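Long-range contact in 6-phosphogluconate dehydratase (Shewanella oneidensis, PDB 2GP4), which probably dehydrates 6-phosphogluconate to 2-keto-3-deoxy-6-phosphogluconate and is seen here without its iron-sulfur cluster: residues 486-499 with 517-530. Numbering follows the deposited sequence.
Sequences LDRDCVVVVKGQGP and LQDKGFKVALMTDG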
loop_
_atom_site.group_PDB
_atom_site.type_symbol
_atom_site.label_atom_id
_atom_site.label_comp_id
_atom_site.label_asym_id
_atom_site.label_seq_id
_atom_site.Cartn_x
_atom_site.Cartn_y
_atom_site.Cartn_z
ATOM N N LEU A 486 -25.722 20.964 -3.244
ATOM C CA LEU A 486 -25.206 19.747 -3.888
ATOM C C LEU A 486 -26.307 18.833 -4.435
ATOM O O LEU A 486 -26.019 17.777 -5.000
ATOM C CB LEU A 486 -24.313 18.959 -2.923
ATOM C CG LEU A 486 -23.126 19.645 -2.244
ATOM C CD1 LEU A 486 -22.473 18.687 -1.259
ATOM C CD2 LEU A 486 -22.115 20.145 -3.269
ATOM N N ASP A 487 -27.565 19.241 -4.269
ATOM C CA ASP A 487 -28.705 18.453 -4.736
ATOM C C ASP A 487 -28.882 18.583 -6.250
ATOM O O ASP A 487 -29.969 18.911 -6.743
ATOM C CB ASP A 487 -29.987 18.871 -4.001
ATOM C CG ASP A 487 -29.983 18.479 -2.526
ATOM O OD1 ASP A 487 -29.101 17.699 -2.090
ATOM O OD2 ASP A 487 -30.881 18.961 -1.796
ATOM N N ARG A 488 -27.795 18.329 -6.974
ATOM C CA ARG A 488 -27.751 18.365 -8.437
ATOM C C ARG A 488 -26.506 17.630 -8.924
ATOM O O ARG A 488 -25.629 17.297 -8.125
ATOM C CB ARG A 488 -27.781 19.807 -8.975
ATOM C CG ARG A 488 -27.008 20.847 -8.168
ATOM C CD ARG A 488 -25.540 20.873 -8.528
ATOM N NE ARG A 488 -24.796 21.868 -7.759
ATOM C CZ ARG A 488 -24.434 23.064 -8.216
ATOM N NH1 ARG A 488 -24.751 23.443 -9.449
ATOM N NH2 ARG A 488 -23.751 23.887 -7.432
ATOM N N ASP A 489 -26.437 17.357 -10.223
ATOM C CA ASP A 489 -25.224 16.810 -10.815
ATOM C C ASP A 489 -24.079 17.790 -10.567
ATOM O O ASP A 489 -24.217 18.988 -10.833
ATOM C CB ASP A 489 -25.403 16.585 -12.320
ATOM C CG ASP A 489 -26.506 15.587 -12.648
ATOM O OD1 ASP A 489 -27.149 15.045 -11.726
ATOM O OD2 ASP A 489 -26.734 15.352 -13.848
ATOM N N CYS A 490 -22.964 17.287 -10.042
ATOM C CA CYS A 490 -21.800 18.125 -9.746
ATOM C C CYS A 490 -20.541 17.290 -9.527
ATOM O O CYS A 490 -20.616 16.115 -9.169
ATOM C CB CYS A 490 -22.059 19.003 -8.513
ATOM S SG CYS A 490 -22.538 18.073 -7.038
ATOM N N VAL A 491 -19.384 17.899 -9.754
ATOM C CA VAL A 491 -18.126 17.308 -9.328
ATOM C C VAL A 491 -17.617 18.121 -8.140
ATOM O O VAL A 491 -17.291 19.297 -8.283
ATOM C CB VAL A 491 -17.084 17.258 -10.481
ATOM C CG1 VAL A 491 -15.749 16.695 -9.989
ATOM C CG2 VAL A 491 -17.611 16.428 -11.645
ATOM N N VAL A 492 -17.592 17.502 -6.963
ATOM C CA VAL A 492 -17.077 18.153 -5.754
ATOM C C VAL A 492 -15.538 18.134 -5.748
ATOM O O VAL A 492 -14.910 17.068 -5.667
ATOM C CB VAL A 492 -17.634 17.499 -4.469
ATOM C CG1 VAL A 492 -17.049 18.158 -3.218
ATOM C CG2 VAL A 492 -19.158 17.574 -4.445
ATOM N N VAL A 493 -14.948 19.323 -5.855
ATOM C CA VAL A 493 -13.502 19.495 -5.890
ATOM C C VAL A 493 -13.012 19.908 -4.511
ATOM O O VAL A 493 -13.421 20.943 -3.978
ATOM C CB VAL A 493 -13.084 20.575 -6.923
ATOM C CG1 VAL A 493 -11.578 20.883 -6.833
ATOM C CG2 VAL A 493 -13.486 20.158 -8.343
ATOM N N VAL A 494 -12.134 19.088 -3.943
ATOM C CA VAL A 494 -11.543 19.359 -2.643
ATOM C C VAL A 494 -10.042 19.577 -2.819
ATOM O O VAL A 494 -9.291 18.640 -3.092
ATOM C CB VAL A 494 -11.801 18.208 -1.650
ATOM C CG1 VAL A 494 -11.359 18.609 -0.251
ATOM C CG2 VAL A 494 -13.283 17.800 -1.654
ATOM N N LYS A 495 -9.608 20.821 -2.670
ATOM C CA LYS A 495 -8.215 21.152 -2.902
ATOM C C LYS A 495 -7.485 21.471 -1.597
ATOM O O LYS A 495 -8.106 21.532 -0.527
ATOM C CB LYS A 495 -8.099 22.292 -3.921
ATOM C CG LYS A 495 -8.844 23.560 -3.540
ATOM C CD LYS A 495 -8.529 24.672 -4.510
ATOM C CE LYS A 495 -9.148 25.980 -4.052
ATOM N NZ LYS A 495 -8.950 27.033 -5.084
ATOM N N GLY A 496 -6.166 21.643 -1.699
ATOM C CA GLY A 496 -5.304 21.897 -0.543
ATOM C C GLY A 496 -5.197 20.695 0.376
ATOM O O GLY A 496 -5.067 20.842 1.594
ATOM N N GLN A 497 -5.250 19.503 -0.210
ATOM C CA GLN A 497 -5.276 18.267 0.567
ATOM C C GLN A 497 -4.108 17.345 0.219
ATOM O O GLN A 497 -4.049 16.208 0.680
ATOM C CB GLN A 497 -6.618 17.530 0.380
ATOM C CG GLN A 497 -7.878 18.337 0.722
ATOM C CD GLN A 497 -7.864 18.948 2.120
ATOM O OE1 GLN A 497 -7.560 18.277 3.113
ATOM N NE2 GLN A 497 -8.209 20.233 2.202
ATOM N N GLY A 498 -3.181 17.845 -0.592
ATOM C CA GLY A 498 -2.017 17.072 -0.994
ATOM C C GLY A 498 -0.958 16.987 0.091
ATOM O O GLY A 498 -1.095 17.614 1.149
ATOM N N PRO A 499 0.108 16.199 -0.158
ATOM C CA PRO A 499 1.244 16.074 0.755
ATOM C C PRO A 499 1.789 17.419 1.248
ATOM O O PRO A 499 1.956 17.606 2.455
ATOM C CB PRO A 499 2.290 15.353 -0.095
ATOM C CG PRO A 499 1.489 14.520 -1.020
ATOM C CD PRO A 499 0.266 15.339 -1.348
ATOM N N LEU A 517 -26.020 11.427 -2.336
ATOM C CA LEU A 517 -26.328 12.241 -3.512
ATOM C C LEU A 517 -26.488 11.390 -4.770
ATOM O O LEU A 517 -27.391 11.633 -5.576
ATOM C CB LEU A 517 -25.232 13.285 -3.730
ATOM C CG LEU A 517 -25.429 14.745 -3.309
ATOM C CD1 LEU A 517 -26.391 14.919 -2.144
ATOM C CD2 LEU A 517 -24.075 15.385 -3.009
ATOM N N GLN A 518 -25.604 10.405 -4.933
ATOM C CA GLN A 518 -25.699 9.429 -6.013
ATOM C C GLN A 518 -26.954 8.562 -5.855
ATOM O O GLN A 518 -27.650 8.290 -6.837
ATOM C CB GLN A 518 -24.426 8.561 -6.073
ATOM C CG GLN A 518 -24.387 7.543 -7.215
ATOM C CD GLN A 518 -23.032 6.864 -7.369
ATOM O OE1 GLN A 518 -22.086 7.448 -7.907
ATOM N NE2 GLN A 518 -22.939 5.616 -6.920
ATOM N N ASP A 519 -27.239 8.149 -4.617
ATOM C CA ASP A 519 -28.396 7.296 -4.304
ATOM C C ASP A 519 -29.722 7.943 -4.690
ATOM O O ASP A 519 -30.622 7.271 -5.195
ATOM C CB ASP A 519 -28.408 6.912 -2.819
ATOM C CG ASP A 519 -27.344 5.881 -2.469
ATOM O OD1 ASP A 519 -26.589 5.453 -3.369
ATOM O OD2 ASP A 519 -27.259 5.494 -1.285
ATOM N N LYS A 520 -29.814 9.252 -4.459
ATOM C CA LYS A 520 -30.977 10.055 -4.833
ATOM C C LYS A 520 -31.138 10.199 -6.348
ATOM O O LYS A 520 -32.157 10.714 -6.820
ATOM C CB LYS A 520 -30.879 11.451 -4.206
ATOM C CG LYS A 520 -30.994 11.486 -2.690
ATOM C CD LYS A 520 -31.148 12.919 -2.203
ATOM C CE LYS A 520 -31.326 12.987 -0.695
ATOM N NZ LYS A 520 -31.845 14.324 -0.272
ATOM N N GLY A 521 -30.126 9.773 -7.102
ATOM C CA GLY A 521 -30.191 9.794 -8.565
ATOM C C GLY A 521 -29.358 10.864 -9.254
ATOM O O GLY A 521 -29.351 10.940 -10.481
ATOM N N PHE A 522 -28.657 11.690 -8.480
ATOM C CA PHE A 522 -27.766 12.694 -9.061
ATOM C C PHE A 522 -26.473 12.064 -9.571
ATOM O O PHE A 522 -26.055 11.006 -9.093
ATOM C CB PHE A 522 -27.461 13.810 -8.062
ATOM C CG PHE A 522 -28.678 14.560 -7.605
ATOM C CD1 PHE A 522 -29.427 15.314 -8.507
ATOM C CD2 PHE A 522 -29.079 14.510 -6.277
ATOM C CE1 PHE A 522 -30.559 16.007 -8.093
ATOM C CE2 PHE A 522 -30.207 15.197 -5.847
ATOM C CZ PHE A 522 -30.952 15.947 -6.759
ATOM N N LYS A 523 -25.856 12.714 -10.553
ATOM C CA LYS A 523 -24.596 12.240 -11.120
ATOM C C LYS A 523 -23.457 13.025 -10.492
ATOM O O LYS A 523 -23.270 14.206 -10.772
ATOM C CB LYS A 523 -24.596 12.367 -12.649
ATOM C CG LYS A 523 -25.696 11.558 -13.340
ATOM C CD LYS A 523 -25.453 11.407 -14.840
ATOM C CE LYS A 523 -24.596 10.167 -15.175
ATOM N NZ LYS A 523 -23.167 10.242 -14.713
ATOM N N VAL A 524 -22.705 12.367 -9.622
ATOM C CA VAL A 524 -21.721 13.062 -8.800
ATOM C C VAL A 524 -20.358 12.385 -8.817
ATOM O O VAL A 524 -20.263 11.170 -8.975
ATOM C CB VAL A 524 -22.205 13.219 -7.334
ATOM C CG1 VAL A 524 -23.371 14.182 -7.267
ATOM C CG2 VAL A 524 -22.576 11.865 -6.720
ATOM N N ALA A 525 -19.309 13.185 -8.647
ATOM C CA ALA A 525 -17.946 12.666 -8.559
ATOM C C ALA A 525 -17.089 13.510 -7.634
ATOM O O ALA A 525 -17.403 14.673 -7.366
ATOM C CB ALA A 525 -17.312 12.576 -9.931
ATOM N N LEU A 526 -16.019 12.896 -7.133
ATOM C CA LEU A 526 -15.036 13.561 -6.297
ATOM C C LEU A 526 -13.753 13.780 -7.067
ATOM O O LEU A 526 -13.331 12.925 -7.836
ATOM C CB LEU A 526 -14.699 12.715 -5.071
ATOM C CG LEU A 526 -15.451 12.858 -3.750
ATOM C CD1 LEU A 526 -15.691 14.324 -3.393
ATOM C CD2 LEU A 526 -16.736 12.079 -3.786
HETATM N N MSE A 527 -13.131 14.932 -6.839
HETATM C CA MSE A 527 -11.790 15.190 -7.325
HETATM C C MSE A 527 -10.992 15.880 -6.229
HETATM O O MSE A 527 -11.381 16.938 -5.741
HETATM C CB MSE A 527 -11.819 16.038 -8.594
HETATM C CG MSE A 527 -10.486 16.068 -9.330
HETATM SE SE MSE A 527 -10.537 17.276 -10.854
HETATM C CE MSE A 527 -12.190 16.605 -11.613
ATOM N N THR A 528 -9.883 15.265 -5.832
ATOM C CA THR A 528 -9.028 15.848 -4.802
ATOM C C THR A 528 -7.548 15.601 -5.073
ATOM O O THR A 528 -7.174 14.607 -5.706
ATOM C CB THR A 528 -9.426 15.370 -3.366
ATOM O OG1 THR A 528 -8.679 16.102 -2.387
ATOM C CG2 THR A 528 -9.192 13.865 -3.184
ATOM N N ASP A 529 -6.715 16.525 -4.607
ATOM C CA ASP A 529 -5.265 16.334 -4.637
ATOM C C ASP A 529 -4.819 15.512 -3.436
ATOM O O ASP A 529 -3.638 15.175 -3.293
ATOM C CB ASP A 529 -4.514 17.670 -4.718
ATOM C CG ASP A 529 -5.036 18.719 -3.742
ATOM O OD1 ASP A 529 -5.775 18.378 -2.790
ATOM O OD2 ASP A 529 -4.683 19.907 -3.934
ATOM N N GLY A 530 -5.788 15.181 -2.586
ATOM C CA GLY A 530 -5.569 14.326 -1.434
ATOM C C GLY A 530 -6.086 12.915 -1.635
ATOM O O GLY A 530 -6.026 12.371 -2.737
#
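Phe-522 lays one ring face against the backbone of Asp-487 and Arg-488, with Arg-488 N 3.6 Å above the ring centre. Asp-489 OD1 lies at the ring edge and accepts a nearly straight bond from Lys-523 N (2.9 Å, 174° at the hydrogen), met from above the carboxylate plane. Replacing Phe-522 with an alanine would probably strip the cover from the backbone of Asp-487 and Arg-488 and open a gap there. From here two parallel strands, 490-494 and 524-528, run side by side, joined by five backbone hydrogen bonds: Cys-490, Val-492 and Val-494 donate to Lys-523, Ala-525 and Met-527, and Ala-525 and Met-527 donate back to Cys-490 and Val-492. On one face Met-527, a selenomethionine extended until it bends at chi3 (-49°), brings CE to 3.9 Å from Val-491 CG1; on the other, Leu-526 CD1 lies 3.9 Å from Val-492 CB. At the last strand pair, Thr-528 OG1 donates to Val-494 O (2.7 Å) and accepts from Gly-530 N, forming an ST turn. The Asp-529 carboxylate grips the opposing turn: OD2 takes Gly-496 N on its syn lone pair, while OD1 takes Gln-497 N (2.9 Å); Ala-549 N is a further partner of OD2. The connection through helix 511-519 is a beta-alpha-beta crossover, and a Schellman motif with Gly-521 at positive phi follows that helix. Within the mixed sheet, strand 490-494 is flanked by 463-471 and strand 524-528 by 541-546; helix 477-482 packs on Leu-486, Val-492 and Leu-517, and strand 563-567 on Val-491, Ala-525 and Met-527.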